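Local structure of mandelate racemase/muconate lactonizing enzyme (Roseovarius nubinhibens, 2QDD) at residues Y37-T42 with T47-G52; A110-L115 with G273-R278. The protein is a magnesium-binding member of the enolase superfamily, of the mandelate racemase/muconate lactonizing enzyme family, whose substrate and reaction are not established. All blocks are in the same frame, centred on the assembly; numbering follows the deposited sequence.

Both contacts are largely buried and lie about 11 Å apart between centres, on the same side of the chain's centre. Interaction 1 is local: it closes the hairpin of strands 29-42 and 47-52 in the sheet of the N-terminal domain, chiefly through backbone hydrogen bonds. Interaction 2 spans 157 intervening residues and ties helix 101-119 of that domain to helix 274-287 of the barrel domain, through one tryptophan and the side chains around it. Helix 101-119 serves both, since D113 turns toward the hairpin, its OD2 3.0 Å from W49 N in a probable hydrogen bond, whereas W112 reaches the barrel. Neither contact includes a magnesium-binding residue.

Interaction 1. Residues Y37-T42 with T47-G52; sequences YLRIDT and TGWGEG
Strands 37-42 and 47-52 run antiparallel, their axes 4.7 Å apart at closest approach and inclined at 158°, with L38 facing G50 and I40 facing G48 as hydrogen-bonded pairs. Each pair is closed by two backbone bonds, the straightest from I40 N to G48 O (2.9 Å, 174° at the hydrogen). Y37, R39, D41, T47, W49 and E51 share one face of this hairpin. There the R39 side chain lies alongside W49, and its CB sits over one face of the indole in a CH-pi contact, 3.6 Å from the centroid of the six-membered ring. With CG anti to the backbone N (chi1 174°), the arginine carries CD on to within 3.5 Å of W49 CZ2. Next along the face, T47 OG1 donates a 2.7 Å hydrogen bond to D41 OD2, meeting it nearly along its C-O axis, while D41 OD1 forms a salt bridge with R39 NE at 3.4 Å. Toward the other end, Y37 CE2 rests 3.5 Å from E51 CD. T299 OG1 is hydrogen-bonded to both Y37 OH and E51 OE1, and S35 OG and A302 N also hold the E51 carboxylate. L38 and I40 project from the other face onto helix 101-119, touching I107, A110 and I114, and strand 5-22 continues the sheet beyond 37-42 through backbone bonds to F11 and T9.

Interaction 2. Residues A110-L115 with G273-R278; sequences ACWDIL and GLTRAR
W112 bridges to L274 and T275 where two domains of the enolase-superfamily fold meet, the N-terminal capping domain supplying helix 101-119 and the barrel domain helix 274-287. The two helical segments are nearly perpendicular, and their axes come no closer than 11.4 Å, a gap that the indole spans. W112 has the most surface buried by the contact, followed by L274. The CB of L274 lies over one face of the five-membered ring in a CH-pi contact, 3.8 Å from its centroid, and CD2 of L274 extends toward W112 CG. R278, third in buried surface, comes from another side. Bends at chi2 and chi3 bring its guanidinium to the far rim of the indole, where W112 CH2 lies over one face of the guanidinium, 3.7 Å from R278 NH1. The guanidinium meets the edge of the indole, with CZ in the ring plane and the two planes 75° apart, so the groups do not stack face to face. L126 and L127 add apolar cover to W112, and R278 also lies close to R278 of the second subunit. D108, one turn before W112, takes a hydrogen bond from L274 N on OD2 and shares one with T275 OG1 through OD1. The tryptophan bond to that hydroxyl runs from NE1 to T275 OG1, 2.9 Å long and 151° at the hydrogen, with the oxygen 19° out of the indole plane.

Interaction 1. Residues Y37-T42 with T47-G52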
loop_
_atom_site.group_PDB
_atom_site.type_symbol
_atom_site.label_atom_id
_atom_site.label_comp_id
_atom_site.label_asym_id
_atom_site.label_seq_id
_atom_site.Cartn_x
_atom_site.Cartn_y
_atom_site.Cartn_z
ATOM N N TYR A 37 -17.480 -13.559 42.087
ATOM C CA TYR A 37 -17.224 -12.344 42.869
ATOM C C TYR A 37 -15.867 -12.437 43.553
ATOM O O TYR A 37 -15.502 -13.478 44.097
ATOM C CB TYR A 37 -18.299 -12.140 43.939
ATOM C CG TYR A 37 -19.548 -11.404 43.494
ATOM C CD1 TYR A 37 -20.267 -10.623 44.399
ATOM C CD2 TYR A 37 -20.023 -11.496 42.181
ATOM C CE1 TYR A 37 -21.421 -9.952 44.013
ATOM C CE2 TYR A 37 -21.175 -10.825 41.784
ATOM C CZ TYR A 37 -21.869 -10.054 42.705
ATOM O OH TYR A 37 -23.011 -9.387 42.321
ATOM N N LEU A 38 -15.128 -11.336 43.527
ATOM C CA LEU A 38 -13.857 -11.251 44.218
ATOM C C LEU A 38 -13.884 -10.100 45.217
ATOM O O LEU A 38 -14.309 -8.994 44.885
ATOM C CB LEU A 38 -12.720 -11.082 43.212
ATOM C CG LEU A 38 -11.318 -10.782 43.747
ATOM C CD1 LEU A 38 -10.652 -11.999 44.389
ATOM C CD2 LEU A 38 -10.473 -10.244 42.631
ATOM N N ARG A 39 -13.446 -10.379 46.444
ATOM C CA ARG A 39 -13.297 -9.356 47.475
ATOM C C ARG A 39 -11.818 -9.155 47.745
ATOM O O ARG A 39 -11.105 -10.116 48.020
ATOM C CB ARG A 39 -14.014 -9.777 48.768
ATOM C CG ARG A 39 -13.776 -8.829 49.942
ATOM C CD ARG A 39 -14.517 -9.248 51.197
ATOM N NE ARG A 39 -13.956 -10.447 51.810
ATOM C CZ ARG A 39 -14.637 -11.286 52.587
ATOM N NH1 ARG A 39 -15.922 -11.065 52.854
ATOM N NH2 ARG A 39 -14.030 -12.353 53.095
ATOM N N ILE A 40 -11.367 -7.908 47.654
ATOM C CA ILE A 40 -9.994 -7.555 48.005
ATOM C C ILE A 40 -9.980 -6.741 49.297
ATOM O O ILE A 40 -10.526 -5.632 49.350
ATOM C CB ILE A 40 -9.285 -6.744 46.877
ATOM C CG1 ILE A 40 -9.311 -7.513 45.549
ATOM C CG2 ILE A 40 -7.860 -6.391 47.291
ATOM C CD1 ILE A 40 -8.334 -6.994 44.499
ATOM N N ASP A 41 -9.346 -7.296 50.327
ATOM C CA ASP A 41 -9.161 -6.590 51.589
ATOM C C ASP A 41 -7.781 -5.972 51.648
ATOM O O ASP A 41 -6.820 -6.533 51.122
ATOM C CB ASP A 41 -9.359 -7.539 52.778
ATOM C CG ASP A 41 -10.797 -8.000 52.923
ATOM O OD1 ASP A 41 -11.033 -9.224 52.982
ATOM O OD2 ASP A 41 -11.694 -7.137 52.980
ATOM N N THR A 42 -7.694 -4.815 52.292
ATOM C CA THR A 42 -6.414 -4.160 52.542
ATOM C C THR A 42 -6.143 -4.047 54.042
ATOM O O THR A 42 -7.027 -4.318 54.859
ATOM C CB THR A 42 -6.365 -2.749 51.931
ATOM O OG1 THR A 42 -7.387 -1.943 52.521
ATOM C CG2 THR A 42 -6.552 -2.790 50.414
ATOM N N THR A 47 -12.065 -2.012 51.389
ATOM C CA THR A 47 -12.378 -3.275 50.747
ATOM C C THR A 47 -13.031 -2.983 49.384
ATOM O O THR A 47 -13.931 -2.144 49.289
ATOM C CB THR A 47 -13.321 -4.105 51.667
ATOM O OG1 THR A 47 -12.567 -4.631 52.771
ATOM C CG2 THR A 47 -14.003 -5.242 50.923
ATOM N N GLY A 48 -12.556 -3.661 48.337
ATOM C CA GLY A 48 -13.132 -3.525 46.993
ATOM C C GLY A 48 -13.736 -4.817 46.482
ATOM O O GLY A 48 -13.288 -5.905 46.844
ATOM N N TRP A 49 -14.759 -4.695 45.642
ATOM C CA TRP A 49 -15.363 -5.852 44.986
ATOM C C TRP A 49 -15.257 -5.803 43.464
ATOM O O TRP A 49 -15.421 -4.743 42.855
ATOM C CB TRP A 49 -16.820 -6.007 45.405
ATOM C CG TRP A 49 -16.987 -6.401 46.844
ATOM C CD1 TRP A 49 -16.945 -5.571 47.932
ATOM C CD2 TRP A 49 -17.230 -7.719 47.353
ATOM N NE1 TRP A 49 -17.147 -6.292 49.083
ATOM C CE2 TRP A 49 -17.328 -7.611 48.758
ATOM C CE3 TRP A 49 -17.384 -8.978 46.758
ATOM C CZ2 TRP A 49 -17.574 -8.717 49.580
ATOM C CZ3 TRP A 49 -17.624 -10.079 47.578
ATOM C CH2 TRP A 49 -17.716 -9.938 48.972
ATOM N N GLY A 50 -14.970 -6.959 42.867
ATOM C CA GLY A 50 -15.057 -7.144 41.418
ATOM C C GLY A 50 -15.864 -8.368 41.019
ATOM O O GLY A 50 -15.996 -9.312 41.801
ATOM N N GLU A 51 -16.406 -8.344 39.799
ATOM C CA GLU A 51 -17.115 -9.480 39.218
ATOM C C GLU A 51 -16.545 -9.883 37.857
ATOM O O GLU A 51 -16.355 -9.041 36.980
ATOM C CB GLU A 51 -18.607 -9.170 39.068
ATOM C CG GLU A 51 -19.422 -10.347 38.513
ATOM C CD GLU A 51 -20.893 -10.035 38.346
ATOM O OE1 GLU A 51 -21.292 -8.875 38.585
ATOM O OE2 GLU A 51 -21.650 -10.956 37.967
ATOM N N GLY A 52 -16.287 -11.174 37.683
ATOM C CA GLY A 52 -16.078 -11.734 36.353
ATOM C C GLY A 52 -17.127 -12.780 36.031
ATOM O O GLY A 52 -17.186 -13.835 36.670
#

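Interaction 2. Residues A110-L115 with G273-R278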
loop_
_atom_site.group_PDB
_atom_site.type_symbol
_atom_site.label_atom_id
_atom_site.label_comp_id
_atom_site.label_asym_id
_atom_site.label_seq_id
_atom_site.Cartn_x
_atom_site.Cartn_y
_atom_site.Cartn_z
ATOM N N ALA A 110 -11.929 -4.324 41.343
ATOM C CA ALA A 110 -11.885 -4.222 42.797
ATOM C C ALA A 110 -10.828 -3.245 43.297
ATOM O O ALA A 110 -11.010 -2.613 44.340
ATOM C CB ALA A 110 -11.679 -5.587 43.409
ATOM N N CYS A 111 -9.729 -3.118 42.555
ATOM C CA CYS A 111 -8.712 -2.105 42.846
ATOM C C CYS A 111 -9.173 -0.681 42.539
ATOM O O CYS A 111 -8.792 0.258 43.246
ATOM C CB CYS A 111 -7.424 -2.406 42.092
ATOM S SG CYS A 111 -6.509 -3.839 42.693
ATOM N N TRP A 112 -9.973 -0.525 41.478
ATOM C CA TRP A 112 -10.618 0.752 41.149
ATOM C C TRP A 112 -11.588 1.183 42.254
ATOM O O TRP A 112 -11.593 2.349 42.656
ATOM C CB TRP A 112 -11.354 0.676 39.797
ATOM C CG TRP A 112 -10.494 1.039 38.603
ATOM C CD1 TRP A 112 -9.805 0.178 37.804
ATOM C CD2 TRP A 112 -10.241 2.354 38.082
ATOM N NE1 TRP A 112 -9.131 0.865 36.826
ATOM C CE2 TRP A 112 -9.384 2.203 36.966
ATOM C CE3 TRP A 112 -10.650 3.646 38.450
ATOM C CZ2 TRP A 112 -8.920 3.293 36.216
ATOM C CZ3 TRP A 112 -10.192 4.735 37.700
ATOM C CH2 TRP A 112 -9.335 4.548 36.596
ATOM N N ASP A 113 -12.397 0.230 42.725
ATOM C CA ASP A 113 -13.273 0.383 43.894
ATOM C C ASP A 113 -12.550 0.914 45.137
ATOM O O ASP A 113 -13.023 1.862 45.761
ATOM C CB ASP A 113 -13.951 -0.957 44.208
ATOM C CG ASP A 113 -15.197 -0.813 45.083
ATOM O OD1 ASP A 113 -15.656 0.323 45.354
ATOM O OD2 ASP A 113 -15.729 -1.863 45.498
ATOM N N ILE A 114 -11.403 0.314 45.465
ATOM C CA ILE A 114 -10.551 0.752 46.580
ATOM C C ILE A 114 -10.030 2.178 46.373
ATOM O O ILE A 114 -10.137 3.019 47.277
ATOM C CB ILE A 114 -9.375 -0.239 46.835
ATOM C CG1 ILE A 114 -9.899 -1.564 47.399
ATOM C CG2 ILE A 114 -8.327 0.353 47.788
ATOM C CD1 ILE A 114 -8.952 -2.739 47.198
ATOM N N LEU A 115 -9.492 2.445 45.182
ATOM C CA LEU A 115 -8.999 3.777 44.818
ATOM C C LEU A 115 -10.073 4.870 44.911
ATOM O O LEU A 115 -9.801 5.972 45.390
ATOM C CB LEU A 115 -8.376 3.775 43.418
ATOM C CG LEU A 115 -7.835 5.146 42.983
ATOM C CD1 LEU A 115 -6.537 5.496 43.701
ATOM C CD2 LEU A 115 -7.696 5.275 41.486
ATOM N N GLY A 273 -10.310 -5.456 32.116
ATOM C CA GLY A 273 -10.604 -4.548 33.216
ATOM C C GLY A 273 -10.885 -3.130 32.779
ATOM O O GLY A 273 -11.034 -2.852 31.592
ATOM N N LEU A 274 -10.951 -2.239 33.761
ATOM C CA LEU A 274 -11.359 -0.862 33.563
ATOM C C LEU A 274 -10.181 -0.020 33.086
ATOM O O LEU A 274 -10.362 0.912 32.302
ATOM C CB LEU A 274 -11.884 -0.305 34.887
ATOM C CG LEU A 274 -13.293 0.262 35.057
ATOM C CD1 LEU A 274 -14.298 -0.249 34.021
ATOM C CD2 LEU A 274 -13.768 -0.049 36.473
ATOM N N THR A 275 -8.987 -0.340 33.586
ATOM C CA THR A 275 -7.741 0.313 33.171
ATOM C C THR A 275 -7.483 0.126 31.670
ATOM O O THR A 275 -7.193 1.094 30.963
ATOM C CB THR A 275 -6.539 -0.220 33.992
ATOM O OG1 THR A 275 -6.757 0.044 35.385
ATOM C CG2 THR A 275 -5.226 0.431 33.552
ATOM N N ARG A 276 -7.609 -1.116 31.197
ATOM C CA ARG A 276 -7.454 -1.427 29.779
ATOM C C ARG A 276 -8.606 -0.857 28.945
ATOM O O ARG A 276 -8.382 -0.335 27.856
ATOM C CB ARG A 276 -7.310 -2.938 29.565
ATOM C CG ARG A 276 -6.051 -3.570 30.201
ATOM C CD ARG A 276 -4.796 -3.353 29.368
ATOM N NE ARG A 276 -3.592 -3.850 30.036
ATOM C CZ ARG A 276 -2.775 -3.111 30.788
ATOM N NH1 ARG A 276 -1.705 -3.665 31.344
ATOM N NH2 ARG A 276 -3.018 -1.822 30.990
ATOM N N ALA A 277 -9.825 -0.936 29.475
ATOM C CA ALA A 277 -11.022 -0.427 28.784
ATOM C C ALA A 277 -11.035 1.091 28.602
ATOM O O ALA A 277 -11.472 1.577 27.563
ATOM C CB ALA A 277 -12.282 -0.891 29.480
ATOM N N ARG A 278 -10.521 1.821 29.592
ATOM C CA ARG A 278 -10.387 3.286 29.521
ATOM C C ARG A 278 -9.417 3.763 28.432
ATOM O O ARG A 278 -9.708 4.737 27.723
ATOM C CB ARG A 278 -9.959 3.854 30.881
ATOM C CG ARG A 278 -9.883 5.372 30.952
ATOM C CD ARG A 278 -8.514 5.818 31.430
ATOM N NE ARG A 278 -8.598 6.666 32.617
ATOM C CZ ARG A 278 -7.757 6.601 33.647
ATOM N NH1 ARG A 278 -7.914 7.413 34.683
ATOM N NH2 ARG A 278 -6.758 5.724 33.646
#